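Local coordinates for putative mRNA export protein (Chaetomium thermophilum, PDB 4WP2) that is probably involved in exporting mRNA from the nucleus to the cytoplasm, here represented by its C-terminal UBA domain, at residues Ala48-Pro51 with Pro52-Ile56. Sequence-based numbering, arbitrary orientation.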
loop_
_atom_site.group_PDB
_atom_site.type_symbol
_atom_site.label_atom_id
_atom_site.label_comp_id
_atom_site.label_asym_id
_atom_site.label_seq_id
_atom_site.Cartn_x
_atom_site.Cartn_y
_atom_site.Cartn_z
ATOM N N ALA A 48 55.825 -8.637 -8.312
ATOM C CA ALA A 48 56.807 -9.713 -8.232
ATOM C C ALA A 48 56.853 -10.370 -6.852
ATOM O O ALA A 48 57.302 -11.509 -6.725
ATOM C CB ALA A 48 58.183 -9.183 -8.605
ATOM N N ASN A 49 56.408 -9.654 -5.823
ATOM C CA ASN A 49 56.470 -10.169 -4.456
ATOM C C ASN A 49 55.152 -10.758 -3.951
ATOM O O ASN A 49 55.078 -11.205 -2.807
ATOM C CB ASN A 49 56.932 -9.067 -3.498
ATOM C CG ASN A 49 58.288 -8.500 -3.875
ATOM O OD1 ASN A 49 59.311 -9.174 -3.743
ATOM N ND2 ASN A 49 58.308 -7.250 -4.327
ATOM N N VAL A 50 54.113 -10.747 -4.783
ATOM C CA VAL A 50 52.835 -11.344 -4.398
ATOM C C VAL A 50 52.878 -12.843 -4.682
ATOM O O VAL A 50 53.215 -13.243 -5.791
ATOM C CB VAL A 50 51.641 -10.706 -5.145
ATOM C CG1 VAL A 50 50.328 -11.424 -4.798
ATOM C CG2 VAL A 50 51.540 -9.220 -4.822
ATOM N N PRO A 51 52.539 -13.679 -3.686
ATOM C CA PRO A 51 52.607 -15.119 -3.957
ATOM C C PRO A 51 51.651 -15.546 -5.074
ATOM O O PRO A 51 50.539 -15.031 -5.140
ATOM C CB PRO A 51 52.205 -15.751 -2.618
ATOM C CG PRO A 51 51.521 -14.675 -1.852
ATOM C CD PRO A 51 52.125 -13.391 -2.303
ATOM N N PRO A 52 52.072 -16.495 -5.928
ATOM C CA PRO A 52 51.208 -16.895 -7.048
ATOM C C PRO A 52 49.862 -17.459 -6.612
ATOM O O PRO A 52 48.883 -17.295 -7.336
ATOM C CB PRO A 52 52.043 -17.961 -7.778
ATOM C CG PRO A 52 53.111 -18.371 -6.818
ATOM C CD PRO A 52 53.376 -17.178 -5.962
ATOM N N GLU A 53 49.813 -18.104 -5.450
ATOM C CA GLU A 53 48.569 -18.696 -4.957
ATOM C C GLU A 53 47.504 -17.641 -4.623
ATOM O O GLU A 53 46.323 -17.958 -4.511
ATOM C CB GLU A 53 48.840 -19.585 -3.739
ATOM C CG GLU A 53 49.447 -18.883 -2.536
ATOM C CD GLU A 53 50.965 -18.952 -2.499
ATOM O OE1 GLU A 53 51.593 -19.218 -3.544
ATOM O OE2 GLU A 53 51.533 -18.734 -1.409
ATOM N N ALA A 54 47.926 -16.394 -4.468
ATOM C CA ALA A 54 47.020 -15.301 -4.134
ATOM C C ALA A 54 46.129 -14.900 -5.312
ATOM O O ALA A 54 45.168 -14.152 -5.137
ATOM C CB ALA A 54 47.817 -14.102 -3.651
ATOM N N PHE A 55 46.441 -15.399 -6.508
ATOM C CA PHE A 55 45.744 -14.991 -7.735
ATOM C C PHE A 55 44.552 -15.886 -8.072
ATOM O O PHE A 55 44.698 -17.097 -8.228
ATOM C CB PHE A 55 46.725 -14.954 -8.906
ATOM C CG PHE A 55 47.655 -13.771 -8.866
ATOM C CD1 PHE A 55 48.844 -13.834 -8.155
ATOM C CD2 PHE A 55 47.335 -12.599 -9.525
ATOM C CE1 PHE A 55 49.697 -12.751 -8.110
ATOM C CE2 PHE A 55 48.187 -11.505 -9.483
ATOM C CZ PHE A 55 49.367 -11.583 -8.777
ATOM N N ILE A 56 43.357 -15.296 -8.084
ATOM C CA ILE A 56 42.133 -16.032 -8.424
ATOM C C ILE A 56 41.449 -15.662 -9.752
ATOM O O ILE A 56 40.423 -16.257 -10.117
ATOM C CB ILE A 56 41.094 -15.843 -7.302
ATOM C CG1 ILE A 56 40.789 -14.352 -7.116
ATOM C CG2 ILE A 56 41.612 -16.462 -6.007
ATOM C CD1 ILE A 56 39.766 -14.052 -6.044
#
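Pro-51 O accepts a hydrogen bond from Ala-54 N, 3.0 Å away, an i to i+3 bond that closes the turn. The bond is fairly straight (155° at the hydrogen), but the N-H comes in from above the carbonyl plane, 51° out of it. One residue further, Phe-55 N repeats the step by bonding to Pro-52 O.

The apolar contacts centre on Val-50. With CG1 swung anti to the backbone N (chi1 176°), Val-50 brings that methyl within 3.6 Å of Phe-55 CE1, an oblique approach to the ring, and within 3.8 Å of Ala-54 CB. Pro-51 O lies near the plane of the Phe-55 ring, at its edge, 3.7 Å from Phe-55 CD1. Glu-53, bent at chi2, crosses the Pro-51 side chain at about a right angle, setting Glu-53 OE2 3.3 Å from Pro-51 CB, a van der Waals contact.

Tyr-23 touches Val-50, Pro-51 and Ala-54, Met-19 packs on Val-50 and Phe-55, and the backbone of Ala-54 bonds to that of Asn-20. A short 3-10 turn, entered through a Pro-Pro pair, thus packs against the loop at Met-19 and Asn-20 and against helix 21-25 in this three-helix, UBA-like TAP C-terminal domain.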